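Local coordinates for protein PfVFT1 (Plasmodium falciparum, PDB 5JKQ) that has the two-lobed architecture of a Venus flytrap solute-binding protein and probably binds a small solute in the cleft between its lobes, at residues G101-V106 against P173-S178; K196-K201 against S247-V252; A213-L218 against V226-K231. The protein carries 3 engineered substitutions. One frame throughout, in Å; residues are numbered along the deposited sequence.

Interaction 1 of 3, residues G101-V106 against P173-S178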
loop_
_atom_site.group_PDB
_atom_site.type_symbol
_atom_site.label_atom_id
_atom_site.label_comp_id
_atom_site.label_asym_id
_atom_site.label_seq_id
_atom_site.Cartn_x
_atom_site.Cartn_y
_atom_site.Cartn_z
ATOM N N GLY A 101 7.785 13.813 -1.109
ATOM C CA GLY A 101 7.131 13.014 -2.130
ATOM C C GLY A 101 5.701 12.681 -1.759
ATOM O O GLY A 101 5.178 13.166 -0.755
ATOM N N PHE A 102 5.073 11.838 -2.572
ATOM C CA PHE A 102 3.655 11.533 -2.425
ATOM C C PHE A 102 3.319 10.889 -1.083
ATOM O O PHE A 102 2.512 11.421 -0.321
ATOM C CB PHE A 102 3.194 10.615 -3.555
ATOM C CG PHE A 102 1.788 10.119 -3.389
ATOM C CD1 PHE A 102 0.711 10.957 -3.625
ATOM C CD2 PHE A 102 1.543 8.813 -2.997
ATOM C CE1 PHE A 102 -0.586 10.502 -3.472
ATOM C CE2 PHE A 102 0.249 8.352 -2.843
ATOM C CZ PHE A 102 -0.817 9.195 -3.081
ATOM N N TRP A 103 3.931 9.743 -0.799
ATOM C CA TRP A 103 3.575 8.970 0.387
ATOM C C TRP A 103 3.789 9.749 1.686
ATOM O O TRP A 103 2.942 9.696 2.577
ATOM C CB TRP A 103 4.358 7.656 0.414
ATOM C CG TRP A 103 3.778 6.639 -0.512
ATOM C CD1 TRP A 103 4.358 6.126 -1.632
ATOM C CD2 TRP A 103 2.486 6.028 -0.411
ATOM N NE1 TRP A 103 3.512 5.226 -2.233
ATOM C CE2 TRP A 103 2.356 5.147 -1.502
ATOM C CE3 TRP A 103 1.429 6.136 0.498
ATOM C CZ2 TRP A 103 1.212 4.377 -1.710
ATOM C CZ3 TRP A 103 0.293 5.370 0.290
ATOM C CH2 TRP A 103 0.195 4.503 -0.804
ATOM N N PRO A 104 4.916 10.472 1.804
ATOM C CA PRO A 104 5.043 11.380 2.949
ATOM C C PRO A 104 3.933 12.428 2.985
ATOM O O PRO A 104 3.380 12.693 4.055
ATOM C CB PRO A 104 6.409 12.036 2.727
ATOM C CG PRO A 104 7.175 11.037 1.961
ATOM C CD PRO A 104 6.181 10.359 1.057
ATOM N N ASP A 105 3.611 13.012 1.832
ATOM C CA ASP A 105 2.558 14.021 1.757
ATOM C C ASP A 105 1.201 13.451 2.156
ATOM O O ASP A 105 0.378 14.159 2.734
ATOM C CB ASP A 105 2.462 14.611 0.345
ATOM C CG ASP A 105 3.450 15.739 0.104
ATOM O OD1 ASP A 105 4.014 16.276 1.082
ATOM O OD2 ASP A 105 3.649 16.099 -1.074
ATOM N N VAL A 106 0.968 12.180 1.839
ATOM C CA VAL A 106 -0.261 11.502 2.245
ATOM C C VAL A 106 -0.356 11.445 3.766
ATOM O O VAL A 106 -1.403 11.741 4.343
ATOM C CB VAL A 106 -0.339 10.064 1.665
ATOM C CG1 VAL A 106 -1.449 9.242 2.337
ATOM C CG2 VAL A 106 -0.552 10.110 0.160
ATOM N N PRO A 173 -6.888 -1.041 3.185
ATOM C CA PRO A 173 -6.062 -0.676 2.032
ATOM C C PRO A 173 -6.582 0.626 1.423
ATOM O O PRO A 173 -7.310 0.605 0.429
ATOM C CB PRO A 173 -6.228 -1.870 1.086
ATOM C CG PRO A 173 -7.561 -2.433 1.426
ATOM C CD PRO A 173 -7.736 -2.215 2.906
ATOM N N ILE A 174 -6.222 1.748 2.042
ATOM C CA ILE A 174 -6.782 3.047 1.685
ATOM C C ILE A 174 -6.398 3.482 0.275
ATOM O O ILE A 174 -7.132 4.229 -0.375
ATOM C CB ILE A 174 -6.333 4.145 2.677
ATOM C CG1 ILE A 174 -4.804 4.210 2.767
ATOM C CG2 ILE A 174 -6.924 3.885 4.056
ATOM C CD1 ILE A 174 -4.278 5.522 3.324
ATOM N N ILE A 175 -5.240 3.014 -0.183
ATOM C CA ILE A 175 -4.693 3.408 -1.474
ATOM C C ILE A 175 -4.178 2.179 -2.212
ATOM O O ILE A 175 -3.480 1.342 -1.638
ATOM C CB ILE A 175 -3.559 4.442 -1.304
ATOM C CG1 ILE A 175 -4.116 5.726 -0.685
ATOM C CG2 ILE A 175 -2.902 4.763 -2.644
ATOM C CD1 ILE A 175 -3.056 6.696 -0.202
ATOM N N LYS A 176 -4.537 2.080 -3.488
ATOM C CA LYS A 176 -4.152 0.949 -4.323
ATOM C C LYS A 176 -3.475 1.410 -5.609
ATOM O O LYS A 176 -3.652 2.550 -6.041
ATOM C CB LYS A 176 -5.377 0.102 -4.680
ATOM C CG LYS A 176 -6.288 -0.231 -3.511
ATOM C CD LYS A 176 -7.454 -1.089 -3.972
ATOM C CE LYS A 176 -8.532 -1.202 -2.905
ATOM N NZ LYS A 176 -8.837 -2.620 -2.571
ATOM N N HIS A 177 -2.693 0.516 -6.208
ATOM C CA HIS A 177 -2.273 0.677 -7.594
ATOM C C HIS A 177 -2.619 -0.608 -8.337
ATOM O O HIS A 177 -2.727 -1.673 -7.730
ATOM C CB HIS A 177 -0.779 1.013 -7.699
ATOM C CG HIS A 177 0.137 -0.152 -7.478
ATOM N ND1 HIS A 177 0.787 -0.370 -6.282
ATOM C CD2 HIS A 177 0.542 -1.141 -8.311
ATOM C CE1 HIS A 177 1.537 -1.453 -6.380
ATOM N NE2 HIS A 177 1.406 -1.941 -7.601
ATOM N N SER A 178 -2.819 -0.498 -9.646
ATOM C CA SER A 178 -3.260 -1.633 -10.445
ATOM C C SER A 178 -2.086 -2.352 -11.102
ATOM O O SER A 178 -0.970 -1.835 -11.144
ATOM C CB SER A 178 -4.256 -1.173 -11.510
ATOM O OG SER A 178 -4.909 -2.283 -12.101
#

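Interaction 2 of 3, residues K196-K201 against S247-V252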
loop_
_atom_site.group_PDB
_atom_site.type_symbol
_atom_site.label_atom_id
_atom_site.label_comp_id
_atom_site.label_asym_id
_atom_site.label_seq_id
_atom_site.Cartn_x
_atom_site.Cartn_y
_atom_site.Cartn_z
ATOM N N LYS A 196 -7.528 -15.971 -19.160
ATOM C CA LYS A 196 -7.931 -17.126 -18.361
ATOM C C LYS A 196 -8.190 -18.347 -19.232
ATOM O O LYS A 196 -7.723 -19.445 -18.930
ATOM C CB LYS A 196 -9.187 -16.810 -17.547
ATOM C CG LYS A 196 -8.949 -15.968 -16.306
ATOM C CD LYS A 196 -10.252 -15.752 -15.551
ATOM C CE LYS A 196 -10.165 -14.573 -14.601
ATOM N NZ LYS A 196 -11.471 -14.273 -13.956
ATOM N N SER A 197 -8.945 -18.148 -20.307
ATOM C CA SER A 197 -9.237 -19.223 -21.246
ATOM C C SER A 197 -7.952 -19.814 -21.807
ATOM O O SER A 197 -7.792 -21.031 -21.846
ATOM C CB SER A 197 -10.124 -18.716 -22.385
ATOM O OG SER A 197 -11.392 -18.314 -21.898
ATOM N N TYR A 198 -7.029 -18.953 -22.226
ATOM C CA TYR A 198 -5.767 -19.416 -22.792
ATOM C C TYR A 198 -4.963 -20.230 -21.778
ATOM O O TYR A 198 -4.511 -21.333 -22.083
ATOM C CB TYR A 198 -4.931 -18.237 -23.290
ATOM C CG TYR A 198 -3.687 -18.665 -24.033
ATOM C CD1 TYR A 198 -3.728 -18.936 -25.395
ATOM C CD2 TYR A 198 -2.475 -18.807 -23.374
ATOM C CE1 TYR A 198 -2.595 -19.334 -26.079
ATOM C CE2 TYR A 198 -1.336 -19.203 -24.048
ATOM C CZ TYR A 198 -1.402 -19.465 -25.400
ATOM O OH TYR A 198 -0.271 -19.859 -26.078
ATOM N N ILE A 199 -4.790 -19.689 -20.574
ATOM C CA ILE A 199 -4.052 -20.387 -19.525
ATOM C C ILE A 199 -4.735 -21.711 -19.180
ATOM O O ILE A 199 -4.073 -22.678 -18.808
ATOM C CB ILE A 199 -3.919 -19.522 -18.242
ATOM C CG1 ILE A 199 -3.189 -18.209 -18.542
ATOM C CG2 ILE A 199 -3.183 -20.276 -17.132
ATOM C CD1 ILE A 199 -1.783 -18.372 -19.089
ATOM N N SER A 200 -6.057 -21.759 -19.315
ATOM C CA SER A 200 -6.801 -22.974 -19.001
ATOM C C SER A 200 -6.610 -24.029 -20.092
ATOM O O SER A 200 -6.623 -25.227 -19.808
ATOM C CB SER A 200 -8.291 -22.666 -18.818
ATOM O OG SER A 200 -8.928 -22.441 -20.061
ATOM N N LYS A 201 -6.426 -23.581 -21.332
ATOM C CA LYS A 201 -6.233 -24.496 -22.457
ATOM C C LYS A 201 -4.796 -25.008 -22.543
ATOM O O LYS A 201 -4.559 -26.122 -23.011
ATOM C CB LYS A 201 -6.602 -23.813 -23.782
ATOM C CG LYS A 201 -8.082 -23.466 -23.958
ATOM C CD LYS A 201 -9.001 -24.674 -23.853
ATOM C CE LYS A 201 -8.726 -25.706 -24.937
ATOM N NZ LYS A 201 -9.670 -26.858 -24.852
ATOM N N SER A 247 9.627 -15.948 -24.376
ATOM C CA SER A 247 9.977 -16.874 -23.301
ATOM C C SER A 247 8.897 -16.902 -22.219
ATOM O O SER A 247 8.678 -17.928 -21.571
ATOM C CB SER A 247 11.324 -16.494 -22.686
ATOM O OG SER A 247 11.283 -15.196 -22.117
ATOM N N HIS A 248 8.233 -15.766 -22.027
ATOM C CA HIS A 248 7.142 -15.650 -21.063
ATOM C C HIS A 248 5.880 -15.151 -21.760
ATOM O O HIS A 248 5.923 -14.175 -22.508
ATOM C CB HIS A 248 7.530 -14.707 -19.923
ATOM C CG HIS A 248 8.723 -15.165 -19.141
ATOM N ND1 HIS A 248 9.966 -15.334 -19.711
ATOM C CD2 HIS A 248 8.861 -15.491 -17.834
ATOM C CE1 HIS A 248 10.819 -15.742 -18.788
ATOM N NE2 HIS A 248 10.173 -15.844 -17.640
ATOM N N ILE A 249 4.761 -15.823 -21.510
ATOM C CA ILE A 249 3.521 -15.546 -22.228
ATOM C C ILE A 249 3.010 -14.128 -21.972
ATOM O O ILE A 249 2.446 -13.499 -22.867
ATOM C CB ILE A 249 2.417 -16.567 -21.851
ATOM C CG1 ILE A 249 1.180 -16.391 -22.741
ATOM C CG2 ILE A 249 2.048 -16.458 -20.368
ATOM C CD1 ILE A 249 1.420 -16.707 -24.215
ATOM N N ILE A 250 3.209 -13.630 -20.755
ATOM C CA ILE A 250 2.825 -12.262 -20.419
ATOM C C ILE A 250 3.857 -11.605 -19.518
ATOM O O ILE A 250 4.697 -12.275 -18.914
ATOM C CB ILE A 250 1.443 -12.197 -19.715
ATOM C CG1 ILE A 250 1.475 -12.929 -18.367
ATOM C CG2 ILE A 250 0.360 -12.766 -20.619
ATOM C CD1 ILE A 250 0.278 -12.637 -17.490
ATOM N N GLY A 251 3.774 -10.283 -19.440
ATOM C CA GLY A 251 4.568 -9.503 -18.514
ATOM C C GLY A 251 3.637 -8.704 -17.623
ATOM O O GLY A 251 2.761 -7.992 -18.116
ATOM N N VAL A 252 3.815 -8.839 -16.313
ATOM C CA VAL A 252 3.004 -8.112 -15.343
ATOM C C VAL A 252 3.794 -6.926 -14.808
ATOM O O VAL A 252 4.919 -7.083 -14.330
ATOM C CB VAL A 252 2.570 -9.006 -14.167
ATOM C CG1 VAL A 252 1.519 -8.295 -13.325
ATOM C CG2 VAL A 252 2.033 -10.340 -14.672
#

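Interaction 3 of 3, residues A213-L218 against V226-K231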
loop_
_atom_site.group_PDB
_atom_site.type_symbol
_atom_site.label_atom_id
_atom_site.label_comp_id
_atom_site.label_asym_id
_atom_site.label_seq_id
_atom_site.Cartn_x
_atom_site.Cartn_y
_atom_site.Cartn_z
ATOM N N ALA A 213 4.980 -8.437 -6.003
ATOM C CA ALA A 213 3.585 -8.039 -5.860
ATOM C C ALA A 213 2.831 -8.166 -7.181
ATOM O O ALA A 213 1.639 -8.467 -7.190
ATOM C CB ALA A 213 3.493 -6.616 -5.337
ATOM N N ASN A 214 3.525 -7.929 -8.293
ATOM C CA ASN A 214 2.920 -8.081 -9.614
ATOM C C ASN A 214 2.471 -9.521 -9.848
ATOM O O ASN A 214 1.334 -9.768 -10.252
ATOM C CB ASN A 214 3.895 -7.665 -10.723
ATOM C CG ASN A 214 4.082 -6.155 -10.827
ATOM O OD1 ASN A 214 5.201 -5.679 -11.022
ATOM N ND2 ASN A 214 2.993 -5.398 -10.716
ATOM N N CYS A 215 3.371 -10.469 -9.600
ATOM C CA CYS A 215 3.061 -11.882 -9.782
ATOM C C CYS A 215 2.001 -12.366 -8.798
ATOM O O CYS A 215 1.189 -13.231 -9.131
ATOM C CB CYS A 215 4.327 -12.731 -9.640
ATOM S SG CYS A 215 5.260 -12.917 -11.178
ATOM N N ASN A 216 2.005 -11.809 -7.593
ATOM C CA ASN A 216 1.037 -12.199 -6.573
ATOM C C ASN A 216 -0.393 -11.852 -6.972
ATOM O O ASN A 216 -1.319 -12.619 -6.712
ATOM C CB ASN A 216 1.377 -11.537 -5.234
ATOM C CG ASN A 216 2.242 -12.418 -4.348
ATOM O OD1 ASN A 216 2.039 -13.629 -4.266
ATOM N ND2 ASN A 216 3.215 -11.809 -3.678
ATOM N N ALA A 217 -0.568 -10.698 -7.606
ATOM C CA ALA A 217 -1.890 -10.261 -8.036
ATOM C C ALA A 217 -2.494 -11.247 -9.034
ATOM O O ALA A 217 -3.711 -11.417 -9.085
ATOM C CB ALA A 217 -1.816 -8.869 -8.643
ATOM N N LEU A 218 -1.638 -11.898 -9.817
ATOM C CA LEU A 218 -2.090 -12.881 -10.798
ATOM C C LEU A 218 -2.083 -14.297 -10.227
ATOM O O LEU A 218 -2.828 -15.159 -10.693
ATOM C CB LEU A 218 -1.220 -12.827 -12.056
ATOM C CG LEU A 218 -1.698 -11.850 -13.134
ATOM C CD1 LEU A 218 -1.163 -10.450 -12.877
ATOM C CD2 LEU A 218 -1.305 -12.342 -14.514
ATOM N N VAL A 226 0.651 -21.974 -13.723
ATOM C CA VAL A 226 1.821 -21.380 -14.357
ATOM C C VAL A 226 2.938 -21.186 -13.340
ATOM O O VAL A 226 2.711 -21.291 -12.134
ATOM C CB VAL A 226 1.486 -20.018 -15.002
ATOM C CG1 VAL A 226 0.407 -20.174 -16.057
ATOM C CG2 VAL A 226 1.039 -19.022 -13.947
ATOM N N THR A 227 4.141 -20.908 -13.837
ATOM C CA THR A 227 5.276 -20.573 -12.983
ATOM C C THR A 227 5.476 -19.061 -12.967
ATOM O O THR A 227 5.252 -18.387 -13.974
ATOM C CB THR A 227 6.566 -21.266 -13.453
ATOM O OG1 THR A 227 6.798 -20.968 -14.835
ATOM C CG2 THR A 227 6.455 -22.772 -13.279
ATOM N N TYR A 228 5.897 -18.539 -11.819
ATOM C CA TYR A 228 6.028 -17.098 -11.621
ATOM C C TYR A 228 7.484 -16.696 -11.435
ATOM O O TYR A 228 8.157 -17.167 -10.518
ATOM C CB TYR A 228 5.202 -16.655 -10.411
ATOM C CG TYR A 228 3.751 -17.062 -10.507
ATOM C CD1 TYR A 228 2.817 -16.237 -11.120
ATOM C CD2 TYR A 228 3.314 -18.277 -9.996
ATOM C CE1 TYR A 228 1.490 -16.608 -11.217
ATOM C CE2 TYR A 228 1.988 -18.657 -10.088
ATOM C CZ TYR A 228 1.081 -17.818 -10.699
ATOM O OH TYR A 228 -0.241 -18.186 -10.799
ATOM N N ASP A 229 7.960 -15.821 -12.316
ATOM C CA ASP A 229 9.327 -15.320 -12.259
ATOM C C ASP A 229 9.334 -13.802 -12.123
ATOM O O ASP A 229 8.887 -13.090 -13.025
ATOM C CB ASP A 229 10.102 -15.744 -13.509
ATOM C CG ASP A 229 11.570 -15.373 -13.441
ATOM O OD1 ASP A 229 12.084 -15.160 -12.323
ATOM O OD2 ASP A 229 12.214 -15.303 -14.509
ATOM N N TYR A 230 9.838 -13.317 -10.991
ATOM C CA TYR A 230 9.956 -11.883 -10.747
ATOM C C TYR A 230 11.382 -11.476 -10.376
ATOM O O TYR A 230 11.734 -10.296 -10.427
ATOM C CB TYR A 230 8.992 -11.452 -9.641
ATOM C CG TYR A 230 9.247 -12.115 -8.310
ATOM C CD1 TYR A 230 10.129 -11.558 -7.393
ATOM C CD2 TYR A 230 8.604 -13.296 -7.969
ATOM C CE1 TYR A 230 10.365 -12.161 -6.173
ATOM C CE2 TYR A 230 8.834 -13.907 -6.752
ATOM C CZ TYR A 230 9.714 -13.336 -5.858
ATOM O OH TYR A 230 9.944 -13.942 -4.644
ATOM N N LYS A 231 12.198 -12.455 -10.007
ATOM C CA LYS A 231 13.568 -12.191 -9.587
ATOM C C LYS A 231 14.472 -11.843 -10.770
ATOM O O LYS A 231 15.463 -11.131 -10.612
ATOM C CB LYS A 231 14.124 -13.403 -8.837
ATOM C CG LYS A 231 13.516 -13.595 -7.457
ATOM C CD LYS A 231 13.852 -14.957 -6.869
ATOM C CE LYS A 231 13.216 -15.136 -5.498
ATOM N NZ LYS A 231 13.598 -16.425 -4.856
#

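Interaction 1 of 3, residues G101-V106 against P173-S178
Ile175 meets Phe102, Trp103 and Val106 where strand 175-184 packs against the first turn of helix 102-118. The contact belongs to a Venus flytrap fold, and it is buried near the centre of the molecule. Helix and strand segments run nearly antiparallel, at 155°, with their axes 12.8 Å apart, so the two segments meet through side chains.

The apolar contacts all converge on Ile175. Val106 and Ile175 reach toward each other tip to tip, with Val106 CG1 3.9 Å from Ile175 CD1. Phe102 is a looser neighbour, its CZ 4.4 Å from Ile175 CD1.

The aromatic groups also pack within the helix turn. Phe102 CE2 lies over the centre of the Trp103 ring, and Val106 CG2 sits above the rim of the Phe102 ring. Tyr44 and His276 meet the Trp103 ring edge-to-face, and Trp103 NE1 is hydrogen-bonded to Tyr44 OH. The indole is thus anchored at its polar end.

Both branches of Ile175 come to its benzo end obliquely, from the same side of the plane as Phe102. CG1 is anti to the carbonyl carbon (chi1 -64°). Ile175 CG2 reaches Trp103 CH2 at 3.6 Å, and Ile175 CD1 reaches Trp103 CZ3, also at 3.6 Å.

Interaction 2 of 3, residues K196-K201 against S247-V252
Tyr198 and Ile249 approach from opposite directions and meet between helix 192-201 and the residues leading into strand 250-253. The phenol offers the ring carbon next to the one that carries its hydroxyl: Tyr198 CE2 is 3.7 Å from Ile249 CD1. The methyl comes in obliquely to the ring. It also stands 4.0 Å from Tyr198 OH, an apolar touch and no polar bond.

Torsions bring both groups there. Tyr198 has CG anti to the backbone N (chi1 -173°), which swings the ring out from the helix toward Ile249. Ile249 likewise has CG1 trans to its own N, and its second torsion of 65° bends CD1 onto the phenol. The other branch of Ile249, CG2, lies between the backbone N and the carbonyl carbon and serves a second neighbour. It is 4.5 Å from Ile199 CD1, a loose contact.

No hydrogen bond crosses between the segments. Ile199 and Ile249 are buried, while Tyr198 is partly exposed.

The Tyr187 ring meets that of Tyr198, and Leu205 touches both Tyr198 and Ile199, so the apolar patch extends beyond this pair. Ile249 is tied by its backbone to Lys206. The arrangement is apolar packing of a helix against the loop that leads into a strand of the mixed sheet, in one lobe of the alpha/beta Venus flytrap fold.

Interaction 3 of 3, residues A213-L218 against V226-K231
Cys215 and Tyr228 form the tight part of this contact, where helix 212-222 lies along strand 227-229. Their CA atoms are only 6.3 Å apart. Together with strand 206-209 these elements make a beta-alpha-beta unit. The helix and strand segments run nearly antiparallel, at 159°.

The CB of Cys215 points toward the strand, and its SG sits 3.8 Å from Tyr228 CB. This is a Cys sulfur-aromatic contact, with SG at the edge of the Tyr228 ring, 5.4 Å from the centroid and 80° off the ring normal. Tyr228 carries CG beside its backbone N (chi1 -55°), and this lays the ring along the helix, with CD1 4.0 Å from Cys215 O.

Toward the ends the packing is looser. Tyr230 CB is 4.3 Å from Cys215 SG, and Tyr228 OH is 4.0 Å from Leu218 O. That hydroxyl is hydrogen-bonded instead to Leu223 O, while Lys219 makes a cation-pi contact with the ring. Both tyrosines are partly exposed, and the CB of Asp229 points away from the helix, its OD2 hydrogen-bonded to Ser232 OG.

Cys215 SG is joined to Cys209 SG in a disulfide. The sulfur at the tight point is therefore not a thiol, and a covalent bond ties the helix to strand 206-209.

In the fold
The three contacts reach one mixed sheet at different places. Interaction 1 is the most central, about 7 Å from the chain centre. It is wholly buried and aromatic-aliphatic. Interactions 2 and 3 lie further out, with their centres about 26 and 17 Å from the chain centre. Interaction 2 is small and apolar, with a partly exposed tyrosine. Interaction 3 adds sulfur and a disulfide, and is only partly buried. Interaction 3 is nested in the chain loop closed by interaction 2. The two touch: Ile250 CD1 is 3.4 Å from Leu218 CD2, and Ile199 CG2 is 3.7 Å from Val226 CG1. Interaction 1 touches neither, but its strand 175-184 pairs with strand 250-253 of interaction 2.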